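Local coordinates for protein putative secreted lipase (Streptomyces sp. W007, PDB 5H6B) that probably hydrolyses the ester bonds of triacylglycerols, acting as a thermostable secreted lipase of a marine streptomycete, at residues 26-31 / 249-254; 62-67 / 73-78; 150-155 / 231-236; 219-222 / 227-230. One frame throughout, in Å; residues are numbered along the deposited sequence.

Contact 1. Residues 26-31 / 249-254; sequences AAHPRP and ALDPAR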
loop_
_atom_site.group_PDB
_atom_site.type_symbol
_atom_site.label_atom_id
_atom_site.label_comp_id
_atom_site.label_asym_id
_atom_site.label_seq_id
_atom_site.Cartn_x
_atom_site.Cartn_y
_atom_site.Cartn_z
ATOM N N ALA A 26 9.928 14.206 16.840
ATOM C CA ALA A 26 11.310 13.816 16.614
ATOM C C ALA A 26 11.428 12.287 16.627
ATOM O O ALA A 26 12.228 11.728 15.882
ATOM C CB ALA A 26 12.237 14.464 17.640
ATOM N N ALA A 27 10.630 11.613 17.457
ATOM C CA ALA A 27 10.563 10.145 17.438
ATOM C C ALA A 27 10.043 9.585 16.092
ATOM O O ALA A 27 10.502 8.538 15.643
ATOM C CB ALA A 27 9.710 9.641 18.590
ATOM N N HIS A 28 9.104 10.290 15.459
ATOM C CA HIS A 28 8.526 9.877 14.182
ATOM C C HIS A 28 8.445 11.086 13.266
ATOM O O HIS A 28 7.389 11.686 13.097
ATOM C CB HIS A 28 7.165 9.232 14.413
ATOM C CG HIS A 28 7.224 8.064 15.345
ATOM N ND1 HIS A 28 7.938 6.923 15.054
ATOM C CD2 HIS A 28 6.698 7.877 16.577
ATOM C CE1 HIS A 28 7.828 6.069 16.055
ATOM N NE2 HIS A 28 7.081 6.623 16.994
ATOM N N PRO A 29 9.595 11.472 12.695
ATOM C CA PRO A 29 9.702 12.718 11.939
ATOM C C PRO A 29 9.118 12.694 10.533
ATOM O O PRO A 29 9.078 13.738 9.876
ATOM C CB PRO A 29 11.215 12.951 11.888
ATOM C CG PRO A 29 11.798 11.585 11.916
ATOM C CD PRO A 29 10.901 10.788 12.807
ATOM N N ARG A 30 8.685 11.533 10.054
ATOM C CA ARG A 30 8.055 11.463 8.747
ATOM C C ARG A 30 6.584 11.108 8.898
ATOM O O ARG A 30 6.241 10.181 9.634
ATOM C CB ARG A 30 8.787 10.473 7.843
ATOM C CG ARG A 30 10.173 10.968 7.428
ATOM C CD ARG A 30 10.881 9.976 6.520
ATOM N NE ARG A 30 11.212 8.781 7.285
ATOM C CZ ARG A 30 12.317 8.612 8.008
ATOM N NH1 ARG A 30 13.265 9.553 8.062
ATOM N NH2 ARG A 30 12.490 7.479 8.682
ATOM N N PRO A 31 5.711 11.853 8.199
ATOM C CA PRO A 31 4.310 11.479 8.169
ATOM C C PRO A 31 4.108 10.238 7.285
ATOM O O PRO A 31 4.886 10.001 6.343
ATOM C CB PRO A 31 3.657 12.694 7.528
ATOM C CG PRO A 31 4.677 13.156 6.539
ATOM C CD PRO A 31 6.017 12.870 7.172
ATOM N N ALA A 249 8.937 -1.626 10.198
ATOM C CA ALA A 249 9.516 -0.996 9.006
ATOM C C ALA A 249 9.483 0.540 9.076
ATOM O O ALA A 249 10.387 1.203 8.571
ATOM C CB ALA A 249 8.814 -1.476 7.752
ATOM N N LEU A 250 8.458 1.111 9.697
ATOM C CA LEU A 250 8.378 2.576 9.809
ATOM C C LEU A 250 9.345 3.182 10.844
ATOM O O LEU A 250 9.589 4.387 10.822
ATOM C CB LEU A 250 6.946 3.014 10.122
ATOM C CG LEU A 250 5.894 2.778 9.032
ATOM C CD1 LEU A 250 4.508 3.106 9.569
ATOM C CD2 LEU A 250 6.183 3.584 7.777
ATOM N N ASP A 251 9.861 2.361 11.758
ATOM C CA ASP A 251 10.835 2.804 12.769
ATOM C C ASP A 251 11.804 1.643 13.115
ATOM O O ASP A 251 11.714 1.044 14.196
ATOM C CB ASP A 251 10.075 3.305 13.995
ATOM C CG ASP A 251 10.986 3.773 15.107
ATOM O OD1 ASP A 251 12.177 4.055 14.865
ATOM O OD2 ASP A 251 10.486 3.854 16.238
ATOM N N PRO A 252 12.717 1.308 12.180
ATOM C CA PRO A 252 13.603 0.142 12.354
ATOM C C PRO A 252 14.485 0.176 13.620
ATOM O O PRO A 252 14.815 -0.894 14.155
ATOM C CB PRO A 252 14.456 0.142 11.079
ATOM C CG PRO A 252 13.697 0.971 10.091
ATOM C CD PRO A 252 12.949 1.987 10.888
ATOM N N ALA A 253 14.813 1.381 14.101
ATOM C CA ALA A 253 15.542 1.567 15.361
ATOM C C ALA A 253 14.850 0.928 16.578
ATOM O O ALA A 253 15.523 0.339 17.413
ATOM C CB ALA A 253 15.793 3.051 15.608
ATOM N N ARG A 254 13.520 1.022 16.671
ATOM C CA ARG A 254 12.774 0.443 17.811
ATOM C C ARG A 254 11.956 -0.816 17.460
ATOM O O ARG A 254 11.077 -1.213 18.234
ATOM C CB ARG A 254 11.895 1.520 18.474
ATOM C CG ARG A 254 12.617 2.367 19.528
ATOM C CD ARG A 254 12.169 3.819 19.495
ATOM N NE ARG A 254 12.816 4.553 18.399
ATOM C CZ ARG A 254 12.365 5.679 17.824
ATOM N NH1 ARG A 254 11.224 6.264 18.203
ATOM N NH2 ARG A 254 13.064 6.229 16.831
HETATM O O HOH W 1 9.454 6.454 12.558
#
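Asp-251 reaches toward the imidazole of His-28. Its CB already lies 4.1 Å from His-28 CE1. With CG anti to the backbone N (chi1 179°), the carboxylate is carried to the ring edge, where OD2 comes to 3.5 Å from CE1, near the ring plane. Carboxylate and ring stand almost perpendicular, 85° apart. The other oxygen, OD1, forms a salt bridge with NH2 of Arg-254 at 3.1 Å, but it lies well out of the guanidinium plane, which makes the pairing one of charges rather than of a directed N-H. OD2 sits over the centre of that same guanidinium.

This is where the turn just after helix 240-250 meets the loop leading into strand 32-35 of the alpha/beta-hydrolase sheet. Arg-254, bent at chi2 and chi3, points its NH1 at the backbone of that loop, giving a weak hydrogen bond of 3.5 Å to Ala-27 O, while NH1 lies 3.7 Å from Ala-27 CB. The nearby carboxylate and guanidinium could pull the ionisation of His-28 in opposite senses. Ala-27 CB lies over one face of the His-28 ring, toward the rim, and the Tyr-58 ring also meets the imidazole. In the ring plane, His-28 ND1 pairs at 3.0 Å with a water that donates to Leu-250 O at 2.7 Å.

Contact 2. Residues 62-67 / 73-78; sequences SLDYGQ and FFHGLG. With ZN (zinc ion), chain C.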
loop_
_atom_site.group_PDB
_atom_site.type_symbol
_atom_site.label_atom_id
_atom_site.label_comp_id
_atom_site.label_asym_id
_atom_site.label_seq_id
_atom_site.Cartn_x
_atom_site.Cartn_y
_atom_site.Cartn_z
ATOM N N SER A 62 -4.266 9.548 4.457
ATOM C CA SER A 62 -4.746 8.530 3.515
ATOM C C SER A 62 -5.506 9.185 2.385
ATOM O O SER A 62 -6.332 10.048 2.633
ATOM C CB SER A 62 -5.647 7.543 4.241
ATOM O OG SER A 62 -6.817 8.187 4.723
ATOM N N LEU A 63 -5.217 8.792 1.150
ATOM C CA LEU A 63 -5.861 9.387 -0.033
ATOM C C LEU A 63 -6.840 8.450 -0.694
ATOM O O LEU A 63 -6.721 7.218 -0.588
ATOM C CB LEU A 63 -4.816 9.773 -1.093
ATOM C CG LEU A 63 -4.355 8.736 -2.148
ATOM C CD1 LEU A 63 -3.560 9.383 -3.273
ATOM C CD2 LEU A 63 -3.545 7.616 -1.507
ATOM N N ASP A 64 -7.751 9.051 -1.453
ATOM C CA ASP A 64 -8.591 8.345 -2.411
ATOM C C ASP A 64 -7.927 8.457 -3.776
ATOM O O ASP A 64 -7.458 9.509 -4.108
ATOM C CB ASP A 64 -9.963 9.029 -2.493
ATOM C CG ASP A 64 -11.035 8.342 -1.685
ATOM O OD1 ASP A 64 -10.776 7.375 -0.941
ATOM O OD2 ASP A 64 -12.192 8.768 -1.840
ATOM N N TYR A 65 -7.960 7.415 -4.599
ATOM C CA TYR A 65 -7.301 7.436 -5.921
ATOM C C TYR A 65 -8.060 6.494 -6.835
ATOM O O TYR A 65 -8.614 5.526 -6.347
ATOM C CB TYR A 65 -5.801 7.050 -5.834
ATOM C CG TYR A 65 -5.497 5.570 -5.639
ATOM C CD1 TYR A 65 -5.547 4.679 -6.710
ATOM C CD2 TYR A 65 -5.156 5.066 -4.393
ATOM C CE1 TYR A 65 -5.275 3.332 -6.548
ATOM C CE2 TYR A 65 -4.884 3.717 -4.220
ATOM C CZ TYR A 65 -4.940 2.850 -5.305
ATOM O OH TYR A 65 -4.680 1.497 -5.172
ATOM N N GLY A 66 -8.090 6.773 -8.141
ATOM C CA GLY A 66 -8.715 5.884 -9.114
ATOM C C GLY A 66 -10.224 5.880 -9.023
ATOM O O GLY A 66 -10.861 4.888 -9.397
ATOM N N GLN A 67 -10.810 6.979 -8.537
ATOM C CA GLN A 67 -12.270 7.068 -8.456
ATOM C C GLN A 67 -12.884 7.008 -9.846
ATOM O O GLN A 67 -12.321 7.534 -10.780
ATOM C CB GLN A 67 -12.727 8.345 -7.784
ATOM C CG GLN A 67 -12.214 8.525 -6.371
ATOM C CD GLN A 67 -11.042 9.480 -6.316
ATOM O OE1 GLN A 67 -10.076 9.334 -7.078
ATOM N NE2 GLN A 67 -11.100 10.447 -5.406
ATOM N N PHE A 73 -17.244 4.852 -2.783
ATOM C CA PHE A 73 -16.677 3.825 -1.909
ATOM C C PHE A 73 -15.617 2.908 -2.537
ATOM O O PHE A 73 -14.679 2.566 -1.851
ATOM C CB PHE A 73 -17.761 3.000 -1.215
ATOM C CG PHE A 73 -18.733 3.831 -0.430
ATOM C CD1 PHE A 73 -18.300 4.544 0.682
ATOM C CD2 PHE A 73 -20.083 3.899 -0.796
ATOM C CE1 PHE A 73 -19.187 5.320 1.416
ATOM C CE2 PHE A 73 -20.978 4.680 -0.077
ATOM C CZ PHE A 73 -20.529 5.386 1.037
ATOM N N PHE A 74 -15.764 2.525 -3.808
ATOM C CA PHE A 74 -14.931 1.502 -4.454
ATOM C C PHE A 74 -14.024 2.130 -5.507
ATOM O O PHE A 74 -14.451 2.356 -6.643
ATOM C CB PHE A 74 -15.797 0.425 -5.100
ATOM C CG PHE A 74 -16.892 -0.109 -4.206
ATOM C CD1 PHE A 74 -16.584 -0.861 -3.080
ATOM C CD2 PHE A 74 -18.234 0.145 -4.493
ATOM C CE1 PHE A 74 -17.589 -1.370 -2.260
ATOM C CE2 PHE A 74 -19.249 -0.359 -3.686
ATOM C CZ PHE A 74 -18.930 -1.124 -2.569
ATOM N N HIS A 75 -12.778 2.433 -5.121
ATOM C CA HIS A 75 -11.839 3.142 -6.006
ATOM C C HIS A 75 -10.734 2.210 -6.521
ATOM O O HIS A 75 -10.920 0.997 -6.524
ATOM C CB HIS A 75 -11.285 4.377 -5.291
ATOM C CG HIS A 75 -12.332 5.171 -4.584
ATOM N ND1 HIS A 75 -13.543 5.460 -5.162
ATOM C CD2 HIS A 75 -12.342 5.760 -3.367
ATOM C CE1 HIS A 75 -14.262 6.191 -4.327
ATOM N NE2 HIS A 75 -13.557 6.385 -3.231
ATOM N N GLY A 76 -9.622 2.766 -7.000
ATOM C CA GLY A 76 -8.618 1.986 -7.705
ATOM C C GLY A 76 -9.104 1.455 -9.035
ATOM O O GLY A 76 -8.638 0.408 -9.487
ATOM N N LEU A 77 -10.032 2.173 -9.673
ATOM C CA LEU A 77 -10.635 1.729 -10.925
ATOM C C LEU A 77 -10.186 2.472 -12.177
ATOM O O LEU A 77 -10.260 1.917 -13.267
ATOM C CB LEU A 77 -12.154 1.808 -10.829
ATOM C CG LEU A 77 -12.796 0.959 -9.742
ATOM C CD1 LEU A 77 -14.303 1.101 -9.844
ATOM C CD2 LEU A 77 -12.372 -0.500 -9.852
ATOM N N GLY A 78 -9.733 3.708 -12.039
ATOM C CA GLY A 78 -9.199 4.451 -13.161
ATOM C C GLY A 78 -7.782 4.034 -13.555
ATOM O O GLY A 78 -7.173 3.161 -12.919
HETATM ZN ZN ZN C . -13.838 7.935 -1.775
#
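The imidazole of His-75 is sandwiched: Gln-67 CG lies over one face in a CH-pi contact, 3.7 Å from the ring centroid, and the carbonyl carbon of Phe-73 lies over the opposite face near the rim. Its NE2 binds a zinc ion at 2.1 Å, which Asp-64 OD2 also holds at 1.9 Å, so the metal bridges the end of strand 59-63 in the alpha/beta-hydrolase sheet and the loop that follows it. A third ligand atom comes from outside the two segments. Carboxylate and ring are turned 73° apart, and Asp-64 OD1 is steadied by the backbone N of Ser-42.

The Tyr-65 ring meets Gly-76 CA obliquely through CE1, while it stacks on His-36 and its OH is hydrogen-bonded to His-36 O. Its CG is wedged between the backbone N and the carbonyl carbon (chi1 76°), and the side chain touches residues of the putative nucleophile elbow.

Backbone bonds close the loop. Gly-76 N donates to Tyr-65 O at 3.0 Å, in the carbonyl plane and on a lone pair. Gly-66 and Gly-76, both at positive phi, bring their CA atoms within 4.1 Å; a CB on Gly-66 would run into Gly-76 CA. Gly-66 O takes two donors: Leu-77 N at 2.9 Å, tilted 17° from the carbonyl plane, and Gly-78 N at 3.1 Å, from above it.

Contact 3. Residues 150-155 / 231-236; sequences LPFFPG and EHVAIG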
loop_
_atom_site.group_PDB
_atom_site.type_symbol
_atom_site.label_atom_id
_atom_site.label_comp_id
_atom_site.label_asym_id
_atom_site.label_seq_id
_atom_site.Cartn_x
_atom_site.Cartn_y
_atom_site.Cartn_z
ATOM N N LEU A 150 -14.247 -9.726 -5.452
ATOM C CA LEU A 150 -15.661 -9.340 -5.562
ATOM C C LEU A 150 -16.551 -9.762 -4.384
ATOM O O LEU A 150 -17.402 -8.980 -3.949
ATOM C CB LEU A 150 -16.254 -9.831 -6.884
ATOM C CG LEU A 150 -15.672 -9.214 -8.160
ATOM C CD1 LEU A 150 -16.372 -9.860 -9.342
ATOM C CD2 LEU A 150 -15.822 -7.701 -8.221
ATOM N N PRO A 151 -16.333 -10.961 -3.822
ATOM C CA PRO A 151 -17.171 -11.333 -2.676
ATOM C C PRO A 151 -17.074 -10.391 -1.468
ATOM O O PRO A 151 -17.978 -10.384 -0.625
ATOM C CB PRO A 151 -16.658 -12.731 -2.314
ATOM C CG PRO A 151 -16.099 -13.262 -3.604
ATOM C CD PRO A 151 -15.451 -12.068 -4.232
ATOM N N PHE A 152 -15.977 -9.635 -1.371
ATOM C CA PHE A 152 -15.778 -8.677 -0.295
ATOM C C PHE A 152 -16.392 -7.327 -0.623
ATOM O O PHE A 152 -16.658 -6.545 0.276
ATOM C CB PHE A 152 -14.276 -8.504 -0.007
ATOM C CG PHE A 152 -13.613 -9.741 0.536
ATOM C CD1 PHE A 152 -13.568 -9.968 1.895
ATOM C CD2 PHE A 152 -13.031 -10.684 -0.323
ATOM C CE1 PHE A 152 -12.965 -11.103 2.408
ATOM C CE2 PHE A 152 -12.430 -11.829 0.179
ATOM C CZ PHE A 152 -12.387 -12.034 1.552
ATOM N N PHE A 153 -16.581 -7.047 -1.908
ATOM C CA PHE A 153 -17.073 -5.760 -2.393
ATOM C C PHE A 153 -18.251 -5.985 -3.358
ATOM O O PHE A 153 -18.215 -5.541 -4.502
ATOM C CB PHE A 153 -15.941 -5.003 -3.107
ATOM C CG PHE A 153 -14.707 -4.834 -2.271
ATOM C CD1 PHE A 153 -14.611 -3.795 -1.357
ATOM C CD2 PHE A 153 -13.646 -5.711 -2.400
ATOM C CE1 PHE A 153 -13.475 -3.644 -0.574
ATOM C CE2 PHE A 153 -12.502 -5.568 -1.621
ATOM C CZ PHE A 153 -12.412 -4.535 -0.709
ATOM N N PRO A 154 -19.297 -6.691 -2.907
ATOM C CA PRO A 154 -20.407 -6.887 -3.827
ATOM C C PRO A 154 -21.120 -5.546 -4.044
ATOM O O PRO A 154 -21.122 -4.667 -3.167
ATOM C CB PRO A 154 -21.297 -7.875 -3.080
ATOM C CG PRO A 154 -21.094 -7.513 -1.648
ATOM C CD PRO A 154 -19.663 -7.051 -1.526
ATOM N N GLY A 155 -21.690 -5.378 -5.217
ATOM C CA GLY A 155 -22.277 -4.096 -5.555
ATOM C C GLY A 155 -21.380 -3.300 -6.469
ATOM O O GLY A 155 -21.883 -2.473 -7.225
ATOM N N GLU A 231 -5.782 -14.128 4.248
ATOM C CA GLU A 231 -5.715 -14.069 2.795
ATOM C C GLU A 231 -5.526 -12.598 2.358
ATOM O O GLU A 231 -5.131 -11.750 3.165
ATOM C CB GLU A 231 -6.918 -14.793 2.151
ATOM C CG GLU A 231 -8.317 -14.396 2.635
ATOM C CD GLU A 231 -8.598 -12.912 2.506
ATOM O OE1 GLU A 231 -8.569 -12.201 3.547
ATOM O OE2 GLU A 231 -8.820 -12.440 1.364
ATOM N N HIS A 232 -5.793 -12.305 1.093
ATOM C CA HIS A 232 -5.402 -11.047 0.484
ATOM C C HIS A 232 -6.044 -9.813 1.144
ATOM O O HIS A 232 -5.368 -8.799 1.361
ATOM C CB HIS A 232 -5.722 -11.089 -1.006
ATOM C CG HIS A 232 -5.263 -9.887 -1.759
ATOM N ND1 HIS A 232 -3.964 -9.723 -2.192
ATOM C CD2 HIS A 232 -5.940 -8.789 -2.177
ATOM C CE1 HIS A 232 -3.853 -8.570 -2.825
ATOM N NE2 HIS A 232 -5.041 -7.990 -2.841
ATOM N N VAL A 233 -7.328 -9.902 1.466
ATOM C CA VAL A 233 -8.031 -8.746 1.988
ATOM C C VAL A 233 -7.703 -8.526 3.460
ATOM O O VAL A 233 -7.371 -7.413 3.853
ATOM C CB VAL A 233 -9.559 -8.837 1.711
ATOM C CG1 VAL A 233 -10.316 -7.684 2.375
ATOM C CG2 VAL A 233 -9.789 -8.806 0.198
ATOM N N ALA A 234 -7.771 -9.601 4.236
ATOM C CA ALA A 234 -7.550 -9.560 5.667
ATOM C C ALA A 234 -6.197 -8.983 6.042
ATOM O O ALA A 234 -6.118 -8.152 6.952
ATOM C CB ALA A 234 -7.701 -10.953 6.267
ATOM N N ILE A 235 -5.150 -9.405 5.331
ATOM C CA ILE A 235 -3.778 -8.998 5.658
ATOM C C ILE A 235 -3.594 -7.469 5.634
ATOM O O ILE A 235 -2.870 -6.932 6.460
ATOM C CB ILE A 235 -2.723 -9.722 4.776
ATOM C CG1 ILE A 235 -1.297 -9.543 5.337
ATOM C CG2 ILE A 235 -2.766 -9.259 3.330
ATOM C CD1 ILE A 235 -0.246 -10.267 4.511
ATOM N N GLY A 236 -4.262 -6.773 4.720
ATOM C CA GLY A 236 -4.153 -5.312 4.660
ATOM C C GLY A 236 -5.221 -4.491 5.351
ATOM O O GLY A 236 -5.161 -3.262 5.328
#
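At the N-terminal end of helix 232-237, which carries the histidine of a probable Ser-His-Asp triad, Glu-231 and Val-233 receive the ring of Phe-152 from the 150-155 loop. Val-233 CG2 sits over one face, a CH-pi contact 3.9 Å from the ring centroid, displaced toward the rim on the CD2 side. Its other methyl, CG1, lies 4.0 Å from Phe-152 CD1. The far end of the ring reaches the carboxylate, with Phe-152 CZ 3.6 Å from Glu-231 OE2 and the two planes only 22° apart.

Glu-231 is the N-cap residue, and its carboxylate caps the helix. With CG between the backbone N and the carbonyl carbon (chi1 52°) and a bend at chi2, the carboxylate comes round to the first turn, where OE1 accepts from Ala-234 N at 2.8 Å on the syn side and OE2 accepts from Val-233 N at 2.9 Å from above the carboxylate plane. OE2 has a further donor in Gln-201 NE2. An alanine at Glu-231 would take away both capping acceptors and is likely to leave the N-H groups of Val-233 and Ala-234 without these mates.

His-232, between the two contact residues, hydrogen-bonds through NE2 to Ser-109 OG and through ND1 to Asp-200 OD2, consistent with the charge relay of alpha/beta-hydrolase lipases.

Contact 4. Residues 219-222 / 227-230; sequences VLLQ and VDLS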
loop_
_atom_site.group_PDB
_atom_site.type_symbol
_atom_site.label_atom_id
_atom_site.label_comp_id
_atom_site.label_asym_id
_atom_site.label_seq_id
_atom_site.Cartn_x
_atom_site.Cartn_y
_atom_site.Cartn_z
ATOM N N VAL A 219 9.043 -10.291 3.450
ATOM C CA VAL A 219 8.609 -10.975 4.651
ATOM C C VAL A 219 7.376 -11.822 4.361
ATOM O O VAL A 219 6.395 -11.349 3.756
ATOM C CB VAL A 219 8.260 -9.942 5.735
ATOM C CG1 VAL A 219 7.848 -10.630 7.036
ATOM C CG2 VAL A 219 9.450 -9.006 5.959
ATOM N N LEU A 220 7.445 -13.077 4.780
ATOM C CA LEU A 220 6.345 -13.999 4.682
ATOM C C LEU A 220 5.627 -13.978 6.024
ATOM O O LEU A 220 6.231 -14.293 7.063
ATOM C CB LEU A 220 6.845 -15.406 4.370
ATOM C CG LEU A 220 5.756 -16.467 4.171
ATOM C CD1 LEU A 220 4.851 -16.099 3.003
ATOM C CD2 LEU A 220 6.372 -17.851 3.963
ATOM N N LEU A 221 4.345 -13.614 5.992
ATOM C CA LEU A 221 3.519 -13.501 7.198
ATOM C C LEU A 221 3.540 -14.755 8.080
ATOM O O LEU A 221 3.526 -14.665 9.314
ATOM C CB LEU A 221 2.057 -13.198 6.809
ATOM C CG LEU A 221 1.030 -13.018 7.931
ATOM C CD1 LEU A 221 1.382 -11.761 8.715
ATOM C CD2 LEU A 221 -0.393 -12.979 7.362
ATOM N N GLN A 222 3.562 -15.918 7.444
ATOM C CA GLN A 222 3.545 -17.169 8.171
ATOM C C GLN A 222 4.905 -17.456 8.863
ATOM O O GLN A 222 4.927 -18.224 9.815
ATOM C CB GLN A 222 3.078 -18.326 7.302
ATOM C CG GLN A 222 1.584 -18.269 6.929
ATOM C CD GLN A 222 1.215 -17.107 6.006
ATOM O OE1 GLN A 222 0.197 -16.445 6.184
ATOM N NE2 GLN A 222 2.054 -16.851 5.033
ATOM N N VAL A 227 0.371 -19.844 12.284
ATOM C CA VAL A 227 -1.085 -20.050 12.304
ATOM C C VAL A 227 -1.900 -18.804 11.885
ATOM O O VAL A 227 -3.125 -18.818 11.971
ATOM C CB VAL A 227 -1.571 -20.602 13.676
ATOM C CG1 VAL A 227 -1.105 -22.052 13.880
ATOM C CG2 VAL A 227 -1.123 -19.715 14.837
ATOM N N ASP A 228 -1.234 -17.744 11.420
ATOM C CA ASP A 228 -1.925 -16.614 10.780
ATOM C C ASP A 228 -2.197 -16.996 9.321
ATOM O O ASP A 228 -1.295 -16.968 8.471
ATOM C CB ASP A 228 -1.094 -15.325 10.880
ATOM C CG ASP A 228 -1.825 -14.102 10.334
ATOM O OD1 ASP A 228 -2.899 -14.260 9.721
ATOM O OD2 ASP A 228 -1.316 -12.973 10.505
ATOM N N LEU A 229 -3.448 -17.351 9.043
ATOM C CA LEU A 229 -3.857 -17.755 7.719
ATOM C C LEU A 229 -4.578 -16.640 6.931
ATOM O O LEU A 229 -5.337 -16.951 6.020
ATOM C CB LEU A 229 -4.757 -18.993 7.827
ATOM C CG LEU A 229 -4.329 -20.092 8.811
ATOM C CD1 LEU A 229 -5.331 -21.234 8.781
ATOM C CD2 LEU A 229 -2.922 -20.610 8.521
ATOM N N SER A 230 -4.342 -15.362 7.256
ATOM C CA SER A 230 -4.919 -14.250 6.490
ATOM C C SER A 230 -4.736 -14.433 4.999
ATOM O O SER A 230 -3.673 -14.826 4.549
ATOM C CB SER A 230 -4.294 -12.895 6.870
ATOM O OG SER A 230 -4.806 -12.444 8.101
#
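The chain doubles back between Gln-222 and Asp-228, whose CA atoms stand 6.1 Å apart, so that the 227-230 loop runs past the end of strand 216-220 and the start of helix 221-224. Leu-221 points toward the loop. Its CD2 lies 3.3 Å from Asp-228 OD2 and its CD1 3.5 Å from the same oxygen, so both methyls bear on one carboxylate oxygen. The two side chains cross at about a right angle. CD2 also touches Ser-230 CB at 3.9 Å, and Gln-222 CG comes to 3.5 Å from the backbone oxygen Asp-228 O.

Asp-228 has CG trans to its amide nitrogen (chi1 -175°), which swings the carboxylate in against Leu-221. Its OD1 then accepts from Ser-230 N at 3.1 Å, on the anti side. Nearby Asp-239 holds Ser-230 OG and places a second acid close to Asp-228 OD2, which may raise the pKa of one of the pair. A leucine in place of Asp-228 would probably leave Ser-230 N without its acceptor and let the loop turn more freely.

Because OD1 accepts from the backbone N two residues further on, this is an Asx turn, in the loop between helix 221-224, which follows the last strand of the alpha/beta-hydrolase sheet, and helix 232-237, which carries the probable catalytic histidine.

In the fold
Contacts 2, 3 and 4 touch in succession, and contacts 2 and 3 reach the probable active site. Contact 2, with its zinc ion, meets contact 3 through an aromatic pair, Phe-74 CD1 lying 3.9 Å from Phe-153 CD1; their centres are about 15 Å apart. Contact 3 in turn packs on contact 4, with Ile-235 CD1 3.9 Å from Leu-221 CD2 and centres about 17 Å apart. Of the putative catalytic residues, contact 3 holds the histidine, while Tyr-65 of contact 2 touches the putative nucleophile elbow. Contact 1 stands apart, its centre about 24 to 30 Å from the others, joining a segment near the N-terminus to one near the C-terminus, on the opposite side of the chain's centre from contacts 2 and 3.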